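Putative arylalkylamine N-Acetyltransferase 7 (PDB 4FD7) probably acts as an acetyl-CoA-dependent N-acetyltransferase of the GNAT family, transferring acetyl groups to amines such as arylalkylamines. Local coordinates at residues Ile103-Arg109 / Val144-Ala150; Ala136-Tyr142 / Gln203-Thr207; Lys182-Phe188 / Lys231-Val237. All coordinates share one frame; numbering follows the deposited sequence.

Interaction 1 (Ile103-Arg109 / Val144-Ala150)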
loop_
_atom_site.group_PDB
_atom_site.type_symbol
_atom_site.label_atom_id
_atom_site.label_comp_id
_atom_site.label_asym_id
_atom_site.label_seq_id
_atom_site.Cartn_x
_atom_site.Cartn_y
_atom_site.Cartn_z
ATOM N N ILE A 103 -2.471 -1.200 3.980
ATOM C CA ILE A 103 -3.835 -1.663 3.742
ATOM C C ILE A 103 -3.878 -2.400 2.410
ATOM O O ILE A 103 -3.574 -1.825 1.367
ATOM C CB ILE A 103 -4.851 -0.499 3.760
ATOM C CG1 ILE A 103 -4.733 0.290 5.069
ATOM C CG2 ILE A 103 -6.271 -1.017 3.583
ATOM C CD1 ILE A 103 -5.164 -0.501 6.304
ATOM N N LEU A 104 -4.242 -3.681 2.453
ATOM C CA LEU A 104 -4.137 -4.532 1.283
ATOM C C LEU A 104 -5.483 -5.174 0.951
ATOM O O LEU A 104 -6.324 -5.393 1.841
ATOM C CB LEU A 104 -3.113 -5.662 1.524
ATOM C CG LEU A 104 -1.687 -5.404 2.031
ATOM C CD1 LEU A 104 -0.932 -6.720 2.109
ATOM C CD2 LEU A 104 -0.933 -4.450 1.157
ATOM N N ASP A 105 -5.682 -5.490 -0.322
ATOM C CA ASP A 105 -6.771 -6.403 -0.678
ATOM C C ASP A 105 -6.399 -7.201 -1.917
ATOM O O ASP A 105 -5.287 -7.081 -2.410
ATOM C CB ASP A 105 -8.113 -5.674 -0.831
ATOM C CG ASP A 105 -8.164 -4.757 -2.035
ATOM O OD1 ASP A 105 -7.162 -4.620 -2.769
ATOM O OD2 ASP A 105 -9.236 -4.147 -2.234
ATOM N N VAL A 106 -7.317 -8.014 -2.428
ATOM C CA VAL A 106 -6.996 -8.801 -3.613
ATOM C C VAL A 106 -7.693 -8.244 -4.851
ATOM O O VAL A 106 -8.905 -8.027 -4.843
ATOM C CB VAL A 106 -7.305 -10.293 -3.390
ATOM C CG1 VAL A 106 -7.068 -11.122 -4.668
ATOM C CG2 VAL A 106 -6.448 -10.824 -2.238
ATOM N N ALA A 107 -6.906 -7.952 -5.886
ATOM C CA ALA A 107 -7.439 -7.513 -7.167
ATOM C C ALA A 107 -7.758 -8.767 -7.976
ATOM O O ALA A 107 -7.000 -9.738 -7.954
ATOM C CB ALA A 107 -6.438 -6.649 -7.895
ATOM N N SER A 108 -8.899 -8.753 -8.656
ATOM C CA SER A 108 -9.337 -9.901 -9.438
ATOM C C SER A 108 -9.715 -9.445 -10.829
ATOM O O SER A 108 -10.123 -8.305 -11.020
ATOM C CB SER A 108 -10.531 -10.581 -8.771
ATOM O OG SER A 108 -10.200 -11.034 -7.464
ATOM N N ARG A 109 -9.565 -10.356 -11.788
ATOM C CA ARG A 109 -9.728 -10.067 -13.196
ATOM C C ARG A 109 -11.105 -9.487 -13.485
ATOM O O ARG A 109 -11.257 -8.607 -14.338
ATOM C CB ARG A 109 -9.497 -11.354 -13.989
ATOM C CG ARG A 109 -9.495 -11.198 -15.501
ATOM C CD ARG A 109 -9.438 -12.563 -16.166
ATOM N NE ARG A 109 -8.083 -13.114 -16.173
ATOM C CZ ARG A 109 -7.170 -12.830 -17.099
ATOM N NH1 ARG A 109 -7.460 -12.008 -18.099
ATOM N NH2 ARG A 109 -5.956 -13.367 -17.030
ATOM N N VAL A 144 -2.835 -14.712 -14.699
ATOM C CA VAL A 144 -3.443 -14.973 -13.404
ATOM C C VAL A 144 -4.782 -14.257 -13.322
ATOM O O VAL A 144 -5.038 -13.308 -14.072
ATOM C CB VAL A 144 -2.548 -14.507 -12.233
ATOM C CG1 VAL A 144 -1.226 -15.242 -12.262
ATOM C CG2 VAL A 144 -2.322 -12.997 -12.304
ATOM N N ASP A 145 -5.626 -14.717 -12.404
ATOM C CA ASP A 145 -6.920 -14.107 -12.161
ATOM C C ASP A 145 -6.919 -13.226 -10.915
ATOM O O ASP A 145 -7.837 -12.435 -10.715
ATOM C CB ASP A 145 -7.992 -15.193 -12.037
ATOM C CG ASP A 145 -8.256 -15.898 -13.350
ATOM O OD1 ASP A 145 -8.077 -15.266 -14.420
ATOM O OD2 ASP A 145 -8.645 -17.090 -13.316
ATOM N N HIS A 146 -5.894 -13.358 -10.079
ATOM C CA HIS A 146 -5.837 -12.579 -8.846
ATOM C C HIS A 146 -4.429 -12.089 -8.539
ATOM O O HIS A 146 -3.446 -12.722 -8.930
ATOM C CB HIS A 146 -6.333 -13.405 -7.657
ATOM C CG HIS A 146 -7.606 -14.145 -7.915
ATOM N ND1 HIS A 146 -8.833 -13.521 -7.947
ATOM C CD2 HIS A 146 -7.842 -15.460 -8.142
ATOM C CE1 HIS A 146 -9.774 -14.419 -8.192
ATOM N NE2 HIS A 146 -9.200 -15.601 -8.310
ATOM N N TYR A 147 -4.340 -10.968 -7.823
ATOM C CA TYR A 147 -3.070 -10.549 -7.217
ATOM C C TYR A 147 -3.254 -9.674 -5.978
ATOM O O TYR A 147 -4.231 -8.961 -5.849
ATOM C CB TYR A 147 -2.150 -9.855 -8.220
ATOM C CG TYR A 147 -2.608 -8.503 -8.746
ATOM C CD1 TYR A 147 -2.365 -7.325 -8.036
ATOM C CD2 TYR A 147 -3.237 -8.400 -9.975
ATOM C CE1 TYR A 147 -2.758 -6.086 -8.543
ATOM C CE2 TYR A 147 -3.623 -7.182 -10.485
ATOM C CZ TYR A 147 -3.382 -6.029 -9.772
ATOM O OH TYR A 147 -3.780 -4.815 -10.291
ATOM N N LEU A 148 -2.288 -9.721 -5.072
ATOM C CA LEU A 148 -2.344 -8.923 -3.855
ATOM C C LEU A 148 -2.001 -7.468 -4.171
ATOM O O LEU A 148 -0.903 -7.177 -4.617
ATOM C CB LEU A 148 -1.350 -9.455 -2.821
ATOM C CG LEU A 148 -1.407 -8.749 -1.466
ATOM C CD1 LEU A 148 -2.780 -8.911 -0.834
ATOM C CD2 LEU A 148 -0.315 -9.295 -0.546
ATOM N N ASN A 149 -2.955 -6.575 -3.932
ATOM C CA ASN A 149 -2.813 -5.152 -4.205
ATOM C C ASN A 149 -2.865 -4.381 -2.899
ATOM O O ASN A 149 -3.134 -4.956 -1.827
ATOM C CB ASN A 149 -3.950 -4.703 -5.115
ATOM C CG ASN A 149 -3.691 -3.357 -5.788
ATOM O OD1 ASN A 149 -2.630 -2.743 -5.643
ATOM N ND2 ASN A 149 -4.677 -2.899 -6.538
ATOM N N ALA A 150 -2.652 -3.072 -2.992
ATOM C CA ALA A 150 -2.563 -2.222 -1.811
ATOM C C ALA A 150 -3.143 -0.843 -2.068
ATOM O O ALA A 150 -3.167 -0.368 -3.203
ATOM C CB ALA A 150 -1.130 -2.083 -1.390
HETATM O O HOH W 1 -7.596 -4.175 -5.599
#

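Interaction 2 (Ala136-Tyr142 / Gln203-Thr207)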
loop_
_atom_site.group_PDB
_atom_site.type_symbol
_atom_site.label_atom_id
_atom_site.label_comp_id
_atom_site.label_asym_id
_atom_site.label_seq_id
_atom_site.Cartn_x
_atom_site.Cartn_y
_atom_site.Cartn_z
ATOM N N ALA A 136 -0.505 -1.459 -16.781
ATOM C CA ALA A 136 0.333 -2.551 -16.280
ATOM C C ALA A 136 -0.120 -3.937 -16.772
ATOM O O ALA A 136 0.708 -4.847 -16.935
ATOM C CB ALA A 136 0.410 -2.522 -14.755
ATOM N N ASN A 137 -1.429 -4.107 -16.963
ATOM C CA ASN A 137 -1.953 -5.287 -17.648
ATOM C C ASN A 137 -1.557 -6.598 -16.940
ATOM O O ASN A 137 -1.237 -7.607 -17.578
ATOM C CB ASN A 137 -1.451 -5.261 -19.095
ATOM C CG ASN A 137 -2.151 -6.255 -19.999
ATOM O OD1 ASN A 137 -3.266 -6.725 -19.718
ATOM N ND2 ASN A 137 -1.500 -6.571 -21.116
ATOM N N ILE A 138 -1.619 -6.574 -15.610
ATOM C CA ILE A 138 -1.111 -7.660 -14.761
ATOM C C ILE A 138 -1.714 -9.052 -15.052
ATOM O O ILE A 138 -0.977 -10.052 -15.150
ATOM C CB ILE A 138 -1.279 -7.293 -13.264
ATOM C CG1 ILE A 138 -0.481 -6.022 -12.931
ATOM C CG2 ILE A 138 -0.827 -8.437 -12.377
ATOM C CD1 ILE A 138 1.053 -6.202 -13.061
ATOM N N PHE A 139 -3.030 -9.118 -15.224
ATOM C CA PHE A 139 -3.706 -10.416 -15.343
ATOM C C PHE A 139 -3.301 -11.145 -16.602
ATOM O O PHE A 139 -2.957 -12.316 -16.554
ATOM C CB PHE A 139 -5.230 -10.269 -15.322
ATOM C CG PHE A 139 -5.751 -9.622 -14.076
ATOM C CD1 PHE A 139 -5.788 -10.323 -12.876
ATOM C CD2 PHE A 139 -6.186 -8.306 -14.099
ATOM C CE1 PHE A 139 -6.272 -9.721 -11.718
ATOM C CE2 PHE A 139 -6.670 -7.701 -12.940
ATOM C CZ PHE A 139 -6.701 -8.412 -11.752
ATOM N N ASP A 140 -3.317 -10.444 -17.731
ATOM C CA ASP A 140 -2.910 -11.065 -18.989
ATOM C C ASP A 140 -1.404 -11.304 -19.076
ATOM O O ASP A 140 -0.968 -12.305 -19.623
ATOM C CB ASP A 140 -3.381 -10.237 -20.181
ATOM C CG ASP A 140 -4.879 -10.334 -20.402
ATOM O OD1 ASP A 140 -5.488 -11.331 -19.967
ATOM O OD2 ASP A 140 -5.447 -9.415 -21.031
ATOM N N ARG A 141 -0.612 -10.379 -18.545
ATOM C CA ARG A 141 0.839 -10.525 -18.580
ATOM C C ARG A 141 1.314 -11.740 -17.800
ATOM O O ARG A 141 2.253 -12.422 -18.217
ATOM C CB ARG A 141 1.525 -9.270 -18.049
ATOM C CG ARG A 141 1.796 -8.253 -19.143
ATOM C CD ARG A 141 2.524 -7.036 -18.620
ATOM N NE ARG A 141 3.772 -7.373 -17.935
ATOM C CZ ARG A 141 4.068 -6.972 -16.702
ATOM N NH1 ARG A 141 3.201 -6.226 -16.021
ATOM N NH2 ARG A 141 5.227 -7.316 -16.141
ATOM N N TYR A 142 0.678 -12.007 -16.667
ATOM C CA TYR A 142 1.083 -13.159 -15.868
ATOM C C TYR A 142 0.149 -14.367 -15.980
ATOM O O TYR A 142 0.425 -15.415 -15.387
ATOM C CB TYR A 142 1.216 -12.755 -14.405
ATOM C CG TYR A 142 2.429 -11.911 -14.092
ATOM C CD1 TYR A 142 2.327 -10.539 -13.917
ATOM C CD2 TYR A 142 3.676 -12.499 -13.926
ATOM C CE1 TYR A 142 3.449 -9.771 -13.589
ATOM C CE2 TYR A 142 4.790 -11.745 -13.612
ATOM C CZ TYR A 142 4.681 -10.389 -13.446
ATOM O OH TYR A 142 5.822 -9.664 -13.125
ATOM N N GLN A 203 9.470 -5.918 -9.741
ATOM C CA GLN A 203 9.940 -5.449 -11.039
ATOM C C GLN A 203 9.019 -4.360 -11.579
ATOM O O GLN A 203 7.815 -4.375 -11.328
ATOM C CB GLN A 203 9.951 -6.594 -12.051
ATOM C CG GLN A 203 8.559 -7.140 -12.346
ATOM C CD GLN A 203 8.409 -7.679 -13.751
ATOM O OE1 GLN A 203 7.646 -7.133 -14.554
ATOM N NE2 GLN A 203 9.113 -8.767 -14.053
ATOM N N GLU A 204 9.575 -3.438 -12.355
ATOM C CA GLU A 204 8.780 -2.362 -12.938
ATOM C C GLU A 204 7.928 -2.875 -14.096
ATOM O O GLU A 204 8.473 -3.419 -15.066
ATOM C CB GLU A 204 9.699 -1.227 -13.414
ATOM C CG GLU A 204 10.597 -0.705 -12.300
ATOM C CD GLU A 204 11.251 0.635 -12.603
ATOM O OE1 GLU A 204 11.025 1.185 -13.711
ATOM O OE2 GLU A 204 11.982 1.133 -11.709
ATOM N N ASP A 205 6.605 -2.721 -13.986
ATOM C CA ASP A 205 5.684 -3.124 -15.051
ATOM C C ASP A 205 5.465 -1.937 -15.957
ATOM O O ASP A 205 5.498 -2.037 -17.195
ATOM C CB ASP A 205 4.307 -3.498 -14.506
ATOM C CG ASP A 205 4.360 -4.435 -13.326
ATOM O OD1 ASP A 205 4.738 -5.611 -13.506
ATOM O OD2 ASP A 205 3.961 -3.995 -12.222
ATOM N N PHE A 206 5.195 -0.802 -15.328
ATOM C CA PHE A 206 4.855 0.371 -16.119
ATOM C C PHE A 206 5.292 1.589 -15.359
ATOM O O PHE A 206 5.161 1.636 -14.139
ATOM C CB PHE A 206 3.347 0.417 -16.378
ATOM C CG PHE A 206 2.913 1.553 -17.269
ATOM C CD1 PHE A 206 3.121 1.498 -18.631
ATOM C CD2 PHE A 206 2.306 2.680 -16.738
ATOM C CE1 PHE A 206 2.720 2.549 -19.458
ATOM C CE2 PHE A 206 1.905 3.725 -17.556
ATOM C CZ PHE A 206 2.114 3.656 -18.922
ATOM N N THR A 207 5.829 2.572 -16.071
ATOM C CA THR A 207 6.262 3.773 -15.392
ATOM C C THR A 207 5.866 5.000 -16.195
ATOM O O THR A 207 5.882 4.982 -17.437
ATOM C CB THR A 207 7.779 3.731 -15.058
ATOM O OG1 THR A 207 8.135 4.912 -14.333
ATOM C CG2 THR A 207 8.617 3.633 -16.314
#

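Interaction 3 (Lys182-Phe188 / Lys231-Val237)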
loop_
_atom_site.group_PDB
_atom_site.type_symbol
_atom_site.label_atom_id
_atom_site.label_comp_id
_atom_site.label_asym_id
_atom_site.label_seq_id
_atom_site.Cartn_x
_atom_site.Cartn_y
_atom_site.Cartn_z
ATOM N N LYS A 182 -0.157 -16.033 -6.265
ATOM C CA LYS A 182 1.152 -16.176 -6.917
ATOM C C LYS A 182 1.892 -14.850 -7.035
ATOM O O LYS A 182 3.100 -14.820 -7.257
ATOM C CB LYS A 182 0.988 -16.752 -8.329
ATOM C CG LYS A 182 0.192 -18.061 -8.418
ATOM C CD LYS A 182 0.208 -18.558 -9.864
ATOM C CE LYS A 182 -0.570 -19.854 -10.020
ATOM N NZ LYS A 182 -0.393 -20.393 -11.396
ATOM N N LEU A 183 1.158 -13.752 -6.896
ATOM C CA LEU A 183 1.663 -12.464 -7.331
ATOM C C LEU A 183 1.129 -11.346 -6.481
ATOM O O LEU A 183 -0.040 -11.368 -6.082
ATOM C CB LEU A 183 1.193 -12.219 -8.770
ATOM C CG LEU A 183 1.677 -11.039 -9.593
ATOM C CD1 LEU A 183 3.166 -11.154 -9.911
ATOM C CD2 LEU A 183 0.883 -11.006 -10.873
ATOM N N SER A 184 1.983 -10.364 -6.209
ATOM C CA SER A 184 1.506 -9.076 -5.704
ATOM C C SER A 184 1.900 -8.016 -6.721
ATOM O O SER A 184 2.953 -8.118 -7.337
ATOM C CB SER A 184 2.128 -8.747 -4.342
ATOM O OG SER A 184 1.602 -7.514 -3.838
ATOM N N ALA A 185 1.053 -7.016 -6.925
ATOM C CA ALA A 185 1.428 -5.854 -7.738
ATOM C C ALA A 185 0.814 -4.622 -7.117
ATOM O O ALA A 185 -0.222 -4.689 -6.482
ATOM C CB ALA A 185 0.972 -5.989 -9.164
ATOM N N THR A 186 1.461 -3.487 -7.304
ATOM C CA THR A 186 1.022 -2.289 -6.607
ATOM C C THR A 186 1.513 -1.074 -7.366
ATOM O O THR A 186 2.516 -1.152 -8.086
ATOM C CB THR A 186 1.516 -2.325 -5.125
ATOM O OG1 THR A 186 0.687 -3.230 -4.382
ATOM C CG2 THR A 186 1.471 -0.953 -4.452
ATOM N N CYS A 187 0.775 0.025 -7.272
ATOM C CA CYS A 187 1.266 1.297 -7.785
ATOM C C CYS A 187 2.057 1.977 -6.682
ATOM O O CYS A 187 1.491 2.372 -5.668
ATOM C CB CYS A 187 0.109 2.206 -8.221
ATOM S SG CYS A 187 0.704 3.812 -8.798
ATOM N N PHE A 188 3.373 2.060 -6.864
ATOM C CA PHE A 188 4.252 2.774 -5.953
ATOM C C PHE A 188 4.457 4.188 -6.485
ATOM O O PHE A 188 4.897 4.398 -7.623
ATOM C CB PHE A 188 5.566 2.026 -5.782
ATOM C CG PHE A 188 5.397 0.647 -5.210
ATOM C CD1 PHE A 188 5.308 -0.474 -6.039
ATOM C CD2 PHE A 188 5.320 0.467 -3.843
ATOM C CE1 PHE A 188 5.152 -1.741 -5.496
ATOM C CE2 PHE A 188 5.161 -0.805 -3.295
ATOM C CZ PHE A 188 5.081 -1.904 -4.123
ATOM N N LYS A 231 4.996 4.375 -10.614
ATOM C CA LYS A 231 5.379 3.077 -11.171
ATOM C C LYS A 231 4.498 1.934 -10.693
ATOM O O LYS A 231 4.377 1.717 -9.497
ATOM C CB LYS A 231 6.833 2.755 -10.818
ATOM C CG LYS A 231 7.852 3.764 -11.305
ATOM C CD LYS A 231 9.270 3.247 -11.110
ATOM C CE LYS A 231 10.309 4.318 -11.403
ATOM N NZ LYS A 231 11.705 3.806 -11.235
ATOM N N TYR A 232 3.983 1.138 -11.628
ATOM C CA TYR A 232 3.291 -0.090 -11.269
ATOM C C TYR A 232 4.372 -1.175 -11.255
ATOM O O TYR A 232 5.099 -1.348 -12.232
ATOM C CB TYR A 232 2.174 -0.428 -12.252
ATOM C CG TYR A 232 0.938 -0.970 -11.572
ATOM C CD1 TYR A 232 -0.056 -0.116 -11.113
ATOM C CD2 TYR A 232 0.772 -2.334 -11.375
ATOM C CE1 TYR A 232 -1.183 -0.606 -10.486
ATOM C CE2 TYR A 232 -0.354 -2.834 -10.748
ATOM C CZ TYR A 232 -1.328 -1.965 -10.307
ATOM O OH TYR A 232 -2.451 -2.456 -9.681
ATOM N N MET A 233 4.483 -1.884 -10.139
ATOM C CA MET A 233 5.543 -2.876 -9.931
ATOM C C MET A 233 4.957 -4.201 -9.430
ATOM O O MET A 233 3.949 -4.220 -8.688
ATOM C CB MET A 233 6.620 -2.342 -8.981
ATOM C CG MET A 233 7.179 -0.975 -9.377
ATOM S SD MET A 233 8.318 -0.361 -8.115
ATOM C CE MET A 233 9.690 -1.491 -8.352
ATOM N N SER A 234 5.579 -5.305 -9.845
ATOM C CA SER A 234 5.056 -6.642 -9.526
ATOM C C SER A 234 6.086 -7.621 -8.954
ATOM O O SER A 234 7.270 -7.564 -9.270
ATOM C CB SER A 234 4.339 -7.254 -10.749
ATOM O OG SER A 234 5.179 -7.328 -11.886
ATOM N N LEU A 235 5.610 -8.537 -8.120
ATOM C CA LEU A 235 6.472 -9.504 -7.447
ATOM C C LEU A 235 5.844 -10.883 -7.483
ATOM O O LEU A 235 4.771 -11.092 -6.911
ATOM C CB LEU A 235 6.681 -9.085 -5.990
ATOM C CG LEU A 235 7.512 -9.995 -5.085
ATOM C CD1 LEU A 235 8.983 -9.965 -5.493
ATOM C CD2 LEU A 235 7.328 -9.573 -3.630
ATOM N N ARG A 236 6.513 -11.820 -8.152
ATOM C CA ARG A 236 6.106 -13.221 -8.099
ATOM C C ARG A 236 6.651 -13.872 -6.847
ATOM O O ARG A 236 7.848 -13.790 -6.548
ATOM C CB ARG A 236 6.590 -13.997 -9.321
ATOM C CG ARG A 236 5.743 -13.781 -10.555
ATOM C CD ARG A 236 6.008 -14.866 -11.592
ATOM N NE ARG A 236 5.412 -16.162 -11.257
ATOM C CZ ARG A 236 5.399 -17.188 -12.098
ATOM N NH1 ARG A 236 5.952 -17.055 -13.298
ATOM N NH2 ARG A 236 4.844 -18.336 -11.755
ATOM N N VAL A 237 5.761 -14.511 -6.099
ATOM C CA VAL A 237 6.150 -15.131 -4.858
ATOM C C VAL A 237 6.250 -16.621 -5.125
ATOM O O VAL A 237 6.172 -17.041 -6.280
ATOM C CB VAL A 237 5.162 -14.809 -3.736
ATOM C CG1 VAL A 237 4.931 -13.293 -3.687
ATOM C CG2 VAL A 237 3.842 -15.537 -3.951
#

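Interaction 1 (Ile103-Arg109 / Val144-Ala150)
Antiparallel strands 103-108 and 146-150 trade backbone hydrogen bonds in both directions at the pairs Asp105-Asn149 and Ala107-Tyr147, and Arg109 N extends the run by bonding to Asp145 O. On the face bearing Leu104, that leucine splits its two methyls: CD1 meets CD2 of Leu148 at 3.7 Å, while CD2 presses on CB of Ala150 at 3.5 Å, closer than usual van der Waals contact. Helix 172-179 covers this patch through Arg172 and Cys176.

On the other face, Ala107 CB lies 3.8 Å from the centroid of the Tyr147 ring in a CH-pi contact. A chi1 of 67° wedges Tyr147 CG between its own backbone N and carbonyl carbon and turns a ring face to that methyl; its OH hydrogen-bonds to the hydroxyl of Tyr232. This pairing joins two neighbours of the GNAT sheet. Strand 146-155 also bonds through Leu148 to strand 183-188; in GNAT enzymes, and probably here too, these parallel strands splay apart to admit acetyl-CoA.

Side by side, Asp105 and Asn149 share a water that donates to Asp105 OD1 and weakly accepts from Asn149 ND2. Ser108 OG and His146 ND1 share a 2.9 Å hydrogen bond at the ring edge. Farther along, Arg109 NE makes a 2.8 Å salt bridge to OD1 of Asp145, with guanidinium and carboxylate nearly perpendicular (88°), while Arg109 NH1 pairs with Asp140.

Interaction 2 (Ala136-Tyr142 / Gln203-Thr207)
Asp205 OD1 takes two bonds from one guanidinium: Arg141 NH1 reaches it at 3.0 Å, and Arg141 NH2 reaches the same oxygen at 3.2 Å. This is an end-on salt bridge focused on a single atom. OD1 lies in the guanidinium plane, yet the two nitrogens meet it differently, NH1 from above the carboxylate plane and NH2 on the anti lone pair. Ser234 OG is a probable further partner of OD1, at a doubtfully short separation.

The arginine is held from its own side as well. Its chain bends at chi3 (55°), and NH1 turns back to donate to Ala136 O at 3.0 Å, a fairly straight bond (160°) near the guanidinium plane. Ala136 ends helix 120-136, and Asn137, with positive phi, interrupts the helical course before helix 138-142 begins, so Arg141 ties the second helix to the last carbonyl of the first. Toward the other end of the guanidinium, NH2 makes a weak bond to Gln203 OE1, the amide being turned only 24° from the guanidinium plane. Tyr142 approaches from the opposite direction, Tyr142 OH lying 3.3 Å from Gln203 CD, but its hydrogen bond goes to Ser234.

Carbon atoms line the carboxylate: Ile138 CD1 lies 3.7 Å from Asp205 OD2, and Ala136 CB packs on CB of Asp205 at 4.0 Å. Asp205 and Phe206 form a classic beta bulge opposite Tyr232, which lets consecutive residues of strand 203-209 both start toward the helices.

With two arginine nitrogens on one oxygen, the carboxylate is probably kept ionised, and the contact between the helix break and the strand appears to be carried chiefly by polar groups, with few carbon contacts.

Interaction 3 (Lys182-Phe188 / Lys231-Val237)
Phe188 and Met233 each set CG anti to the carbonyl carbon (chi1 -61° and -52°), which brings the two side chains across one another at about a right angle on the same face of the sheet. The result is a Met-aromatic contact: Met233 SD stands 3.7 Å from CD1 of Phe188 and approaches the ring obliquely, 4.6 Å from its centroid. Thr186, two residues back along the strand, lays its CG2 over the centre of a face of the same ring.

On the other side of the sheet, Tyr232 has a chi1 of -140°, well off the staggered positions, and its ring leans across the neighbouring strand. One face lies over the peptide between Thr186 and Cys187, whose O and N sit toward the rim, each 3.8 Å from the ring plane. CB of Cys187 touches Tyr232 CD1 at 3.7 Å, and CB of Ala185 touches Tyr232 CE2 at 3.8 Å.

Seven backbone hydrogen bonds join these antiparallel strands, from Phe188-Lys231 to Val237-Lys182. In the GNAT topology the C-terminal strand 229-236 inserts between strands 183-188 and 203-209, giving the three-stranded sheet in the second half of the fold. Helix 191-200 packs on the Phe188 and Met233 face through Ala197 and Thr198.

The buried hydroxyls have partners beyond the pair: Arg172 NH1 bonds to both Ser184 OG and Thr186 OG1, and Ser184 OG also reaches Leu148 O. Where strand 183-188 begins and strand 229-236 ends, Leu183 CD1 nestles against Leu235 O at 3.4 Å and CG of Arg236 at 3.7 Å.

Interaction 3 is the most buried of the three, a strand pair joined by regular backbone bonds, with an aromatic ring packed on each face. Interaction 1 uses the same backbone chemistry in the five-stranded sheet but grows polar toward the Arg109 end. Interaction 2, farther from the centre of the chain, joins helices to a strand, and side-chain charge takes over from backbone pairing. Strand 229-236 unites interactions 2 and 3, since it neighbours strand 203-209. The Tyr147-Tyr232 hydroxyl pair and the Leu148 O to Ser184 OG bond carry interaction 1 into interaction 3, while the salt bridge between Arg109 and Asp140 connects interaction 1 to the helix of interaction 2.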